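Local coordinates for sortase B (Streptococcus pyogenes, PDB 3PSQ), which is a class B sortase involved in pilus assembly, probably acting as a cysteine transpeptidase, at residues Lys132-Phe144 against Thr194-Glu206. Residues are numbered along the deposited sequence; the frame is centred on the assembly and turned at random.
Sequences KINIFACIQTDAF and TTDGRIIVIGQIE. With ZN (zinc ion), chain M.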
loop_
_atom_site.group_PDB
_atom_site.type_symbol
_atom_site.label_atom_id
_atom_site.label_comp_id
_atom_site.label_asym_id
_atom_site.label_seq_id
_atom_site.Cartn_x
_atom_site.Cartn_y
_atom_site.Cartn_z
ATOM N N LYS A 132 -10.772 -2.810 -7.126
ATOM C CA LYS A 132 -9.757 -3.226 -8.044
ATOM C C LYS A 132 -8.937 -1.989 -8.234
ATOM O O LYS A 132 -9.480 -0.892 -8.383
ATOM C CB LYS A 132 -10.372 -3.693 -9.368
ATOM C CG LYS A 132 -9.380 -4.078 -10.425
ATOM C CD LYS A 132 -10.117 -4.654 -11.640
ATOM C CE LYS A 132 -9.376 -4.295 -12.943
ATOM N NZ LYS A 132 -10.058 -4.844 -14.162
ATOM N N ILE A 133 -7.632 -2.150 -8.185
ATOM C CA ILE A 133 -6.767 -1.011 -8.324
ATOM C C ILE A 133 -5.916 -1.239 -9.539
ATOM O O ILE A 133 -5.338 -2.306 -9.664
ATOM C CB ILE A 133 -5.862 -0.856 -7.060
ATOM C CG1 ILE A 133 -6.708 -0.532 -5.831
ATOM C CG2 ILE A 133 -4.836 0.195 -7.263
ATOM C CD1 ILE A 133 -7.273 -1.745 -5.103
ATOM N N ASN A 134 -5.835 -0.246 -10.427
ATOM C CA ASN A 134 -5.012 -0.337 -11.634
ATOM C C ASN A 134 -3.606 0.277 -11.391
ATOM O O ASN A 134 -3.487 1.489 -11.185
ATOM C CB ASN A 134 -5.694 0.428 -12.802
ATOM C CG ASN A 134 -7.102 -0.080 -13.114
ATOM O OD1 ASN A 134 -7.286 -1.254 -13.445
ATOM N ND2 ASN A 134 -8.095 0.801 -13.018
ATOM N N ILE A 135 -2.556 -0.534 -11.445
ATOM C CA ILE A 135 -1.202 -0.063 -11.143
ATOM C C ILE A 135 -0.654 0.827 -12.255
ATOM O O ILE A 135 -0.738 0.467 -13.434
ATOM C CB ILE A 135 -0.224 -1.274 -10.919
ATOM C CG1 ILE A 135 -0.759 -2.204 -9.814
ATOM C CG2 ILE A 135 1.219 -0.784 -10.670
ATOM C CD1 ILE A 135 -0.013 -3.526 -9.680
ATOM N N PHE A 136 -0.079 1.976 -11.918
ATOM C CA PHE A 136 0.510 2.799 -12.974
ATOM C C PHE A 136 1.947 3.229 -12.725
ATOM O O PHE A 136 2.564 3.753 -13.625
ATOM C CB PHE A 136 -0.356 4.026 -13.308
ATOM C CG PHE A 136 -0.479 5.019 -12.189
ATOM C CD1 PHE A 136 0.450 6.035 -12.042
ATOM C CD2 PHE A 136 -1.527 4.937 -11.290
ATOM C CE1 PHE A 136 0.344 6.955 -10.995
ATOM C CE2 PHE A 136 -1.655 5.859 -10.242
ATOM C CZ PHE A 136 -0.730 6.864 -10.099
ATOM N N ALA A 137 2.496 3.012 -11.529
ATOM C CA ALA A 137 3.887 3.416 -11.271
ATOM C C ALA A 137 4.582 2.565 -10.220
ATOM O O ALA A 137 3.965 2.124 -9.250
ATOM C CB ALA A 137 3.954 4.890 -10.865
ATOM N N CYS A 138 5.880 2.356 -10.432
ATOM C CA CYS A 138 6.782 1.860 -9.407
ATOM C C CYS A 138 7.790 2.953 -9.118
ATOM O O CYS A 138 8.511 3.388 -10.020
ATOM C CB CYS A 138 7.528 0.641 -9.934
ATOM S SG CYS A 138 8.550 -0.162 -8.697
ATOM N N ILE A 139 7.865 3.384 -7.867
ATOM C CA ILE A 139 8.639 4.585 -7.483
ATOM C C ILE A 139 9.849 4.257 -6.597
ATOM O O ILE A 139 9.769 3.404 -5.697
ATOM C CB ILE A 139 7.697 5.551 -6.716
ATOM C CG1 ILE A 139 6.549 6.021 -7.625
ATOM C CG2 ILE A 139 8.449 6.704 -6.039
ATOM C CD1 ILE A 139 5.272 6.366 -6.885
ATOM N N GLN A 140 10.977 4.900 -6.870
ATOM C CA GLN A 140 12.090 4.838 -5.940
ATOM C C GLN A 140 12.277 6.207 -5.319
ATOM O O GLN A 140 12.504 7.217 -5.993
ATOM C CB GLN A 140 13.401 4.357 -6.560
ATOM C CG GLN A 140 14.601 4.491 -5.584
ATOM C CD GLN A 140 14.822 3.263 -4.684
ATOM O OE1 GLN A 140 14.329 3.189 -3.548
ATOM N NE2 GLN A 140 15.582 2.293 -5.198
ATOM N N THR A 141 12.140 6.232 -4.006
ATOM C CA THR A 141 12.244 7.471 -3.317
ATOM C C THR A 141 12.945 7.139 -2.014
ATOM O O THR A 141 13.542 6.073 -1.891
ATOM C CB THR A 141 10.842 8.112 -3.149
ATOM O OG1 THR A 141 11.005 9.385 -2.570
ATOM C CG2 THR A 141 9.924 7.283 -2.255
ATOM N N ASP A 142 12.925 8.054 -1.057
ATOM C CA ASP A 142 13.512 7.732 0.243
ATOM C C ASP A 142 12.569 8.128 1.382
ATOM O O ASP A 142 11.473 8.679 1.133
ATOM C CB ASP A 142 14.886 8.364 0.379
ATOM C CG ASP A 142 14.831 9.855 0.360
ATOM O OD1 ASP A 142 13.852 10.441 0.850
ATOM O OD2 ASP A 142 15.795 10.458 -0.135
ATOM N N ALA A 143 12.994 7.850 2.612
ATOM C CA ALA A 143 12.172 8.057 3.804
ATOM C C ALA A 143 11.699 9.504 3.920
ATOM O O ALA A 143 10.760 9.786 4.658
ATOM C CB ALA A 143 12.952 7.650 5.070
ATOM N N PHE A 144 12.331 10.410 3.166
ATOM C CA PHE A 144 12.093 11.837 3.357
ATOM C C PHE A 144 11.371 12.472 2.220
ATOM O O PHE A 144 11.358 13.688 2.126
ATOM C CB PHE A 144 13.393 12.596 3.712
ATOM C CG PHE A 144 14.083 12.002 4.898
ATOM C CD1 PHE A 144 13.649 12.289 6.206
ATOM C CD2 PHE A 144 15.086 11.047 4.712
ATOM C CE1 PHE A 144 14.229 11.648 7.287
ATOM C CE2 PHE A 144 15.678 10.430 5.786
ATOM C CZ PHE A 144 15.247 10.717 7.072
ATOM N N THR A 194 19.454 0.947 -1.020
ATOM C CA THR A 194 19.781 2.382 -1.261
ATOM C C THR A 194 19.564 3.256 -0.010
ATOM O O THR A 194 18.905 2.818 0.933
ATOM C CB THR A 194 19.047 2.987 -2.517
ATOM O OG1 THR A 194 17.631 2.800 -2.406
ATOM C CG2 THR A 194 19.531 2.325 -3.793
ATOM N N THR A 195 20.114 4.482 -0.013
ATOM C CA THR A 195 20.189 5.286 1.230
ATOM C C THR A 195 18.802 5.729 1.692
ATOM O O THR A 195 18.143 6.516 0.991
ATOM C CB THR A 195 21.160 6.506 1.100
ATOM O OG1 THR A 195 22.517 6.034 0.947
ATOM C CG2 THR A 195 21.103 7.421 2.353
ATOM N N ASP A 196 18.365 5.225 2.859
ATOM C CA ASP A 196 17.035 5.556 3.402
ATOM C C ASP A 196 15.946 5.207 2.402
ATOM O O ASP A 196 14.869 5.792 2.415
ATOM C CB ASP A 196 16.972 7.046 3.738
ATOM C CG ASP A 196 18.020 7.431 4.758
ATOM O OD1 ASP A 196 18.188 6.696 5.751
ATOM O OD2 ASP A 196 18.679 8.455 4.591
ATOM N N GLY A 197 16.257 4.232 1.544
ATOM C CA GLY A 197 15.509 4.010 0.333
ATOM C C GLY A 197 14.124 3.514 0.624
ATOM O O GLY A 197 13.937 2.740 1.586
ATOM N N ARG A 198 13.152 3.987 -0.174
ATOM C CA ARG A 198 11.767 3.471 -0.081
ATOM C C ARG A 198 11.259 3.062 -1.456
ATOM O O ARG A 198 11.556 3.708 -2.456
ATOM C CB ARG A 198 10.789 4.463 0.580
ATOM C CG ARG A 198 11.120 4.909 1.996
ATOM C CD ARG A 198 10.835 3.842 3.028
ATOM N NE ARG A 198 11.166 4.275 4.390
ATOM C CZ ARG A 198 12.324 4.042 5.009
ATOM N NH1 ARG A 198 13.291 3.370 4.383
ATOM N NH2 ARG A 198 12.527 4.448 6.275
ATOM N N ILE A 199 10.503 1.982 -1.504
ATOM C CA ILE A 199 9.817 1.659 -2.726
ATOM C C ILE A 199 8.310 1.936 -2.583
ATOM O O ILE A 199 7.716 1.647 -1.543
ATOM C CB ILE A 199 10.075 0.185 -3.181
ATOM C CG1 ILE A 199 9.395 -0.063 -4.526
ATOM C CG2 ILE A 199 9.622 -0.796 -2.103
ATOM C CD1 ILE A 199 9.791 -1.359 -5.213
ATOM N N ILE A 200 7.696 2.482 -3.635
ATOM C CA ILE A 200 6.244 2.629 -3.654
ATOM C C ILE A 200 5.703 2.055 -4.965
ATOM O O ILE A 200 6.209 2.396 -6.039
ATOM C CB ILE A 200 5.812 4.124 -3.563
ATOM C CG1 ILE A 200 6.403 4.785 -2.310
ATOM C CG2 ILE A 200 4.299 4.245 -3.598
ATOM C CD1 ILE A 200 6.094 6.266 -2.143
ATOM N N VAL A 201 4.704 1.179 -4.860
ATOM C CA VAL A 201 3.877 0.754 -5.972
ATOM C C VAL A 201 2.508 1.421 -5.813
ATOM O O VAL A 201 1.795 1.231 -4.802
ATOM C CB VAL A 201 3.688 -0.764 -6.014
ATOM C CG1 VAL A 201 2.657 -1.155 -7.094
ATOM C CG2 VAL A 201 5.027 -1.476 -6.287
ATOM N N ILE A 202 2.158 2.246 -6.793
ATOM C CA ILE A 202 0.905 3.006 -6.732
ATOM C C ILE A 202 -0.068 2.635 -7.861
ATOM O O ILE A 202 0.339 2.404 -9.003
ATOM C CB ILE A 202 1.179 4.526 -6.693
ATOM C CG1 ILE A 202 -0.126 5.306 -6.723
ATOM C CG2 ILE A 202 1.996 4.934 -7.873
ATOM C CD1 ILE A 202 0.046 6.681 -6.165
ATOM N N GLY A 203 -1.351 2.538 -7.525
ATOM C CA GLY A 203 -2.371 2.351 -8.536
ATOM C C GLY A 203 -3.577 3.275 -8.401
ATOM O O GLY A 203 -3.744 3.972 -7.391
ATOM N N GLN A 204 -4.443 3.260 -9.410
ATOM C CA GLN A 204 -5.707 4.015 -9.345
ATOM C C GLN A 204 -6.897 3.107 -9.145
ATOM O O GLN A 204 -7.028 2.116 -9.849
ATOM C CB GLN A 204 -5.898 4.819 -10.619
ATOM C CG GLN A 204 -7.006 5.836 -10.580
ATOM C CD GLN A 204 -6.991 6.670 -11.856
ATOM O OE1 GLN A 204 -6.407 7.753 -11.905
ATOM N NE2 GLN A 204 -7.564 6.124 -12.917
ATOM N N ILE A 205 -7.753 3.424 -8.185
ATOM C CA ILE A 205 -8.952 2.612 -7.963
ATOM C C ILE A 205 -9.842 2.521 -9.245
ATOM O O ILE A 205 -10.212 3.534 -9.854
ATOM C CB ILE A 205 -9.785 3.140 -6.800
ATOM C CG1 ILE A 205 -8.945 3.224 -5.516
ATOM C CG2 ILE A 205 -10.989 2.259 -6.572
ATOM C CD1 ILE A 205 -9.715 3.837 -4.353
ATOM N N GLU A 206 -10.142 1.297 -9.660
ATOM C CA GLU A 206 -10.934 1.037 -10.847
ATOM C C GLU A 206 -12.156 1.935 -10.886
ATOM O O GLU A 206 -13.118 1.690 -10.148
ATOM C CB GLU A 206 -11.369 -0.429 -10.844
ATOM C CG GLU A 206 -12.297 -0.833 -11.993
ATOM C CD GLU A 206 -11.608 -0.722 -13.315
ATOM O OE1 GLU A 206 -10.551 -0.026 -13.387
ATOM O OE2 GLU A 206 -12.120 -1.339 -14.298
HETATM ZN ZN ZN M . -10.961 -0.611 -15.811
HETATM O O HOH W 1 -12.957 -0.981 -8.097
HETATM O O HOH W 2 -9.767 -2.398 -15.394
HETATM O O HOH W 3 -8.697 3.563 -12.916
HETATM O O HOH W 4 -13.010 0.566 -15.562
#
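With chi1 at 65°, F136 holds its ring between its own backbone N and carbonyl carbon and lays it over I202, whose CG1 comes 3.8 Å from F136 CZ; the CG2 methyl of I202 makes a CH-pi contact with the ring face. The ring stands at a classic beta bulge, where F136 and A137 both face I202 in an otherwise regular antiparallel ladder, and I202 O accepts from F136 N at 3.0 Å and, weakly, from A137 N. Next to the bulge, G203 has no side chain, and CG2 of I133 settles 3.5 Å from G203 CA. From the bulge toward R198, A137, I139, I200 and I202 form an apolar patch on one side of the sheet, with I139 CD1 3.7 Å from I202 CG2.

At the chain terminus E206 bends at chi2 (65°), bringing its carboxylate to N134. N134 ND2 donates a nearly straight bond of 2.6 Å to E206 OE1, which lies in the amide plane, while both carboxylate oxygens bind a zinc ion, OE2 at 2.0 Å. At the other end A143 CB sits over one face of the R198 guanidinium, 3.4 Å from R198 NH2, and R198 NH1 donates to G197 O. R198, the predicted transition-state stabiliser, also touches C190, the predicted acyl-thioester nucleophile, which places the R198 end of the ladder beside the probable active site.

Helix 159-167 covers the A137, I139 and I202 patch through F162 and I166; strand 120-125 continues the sheet beside 132-142, and strand 184-190, which ends at C190, flanks 197-205.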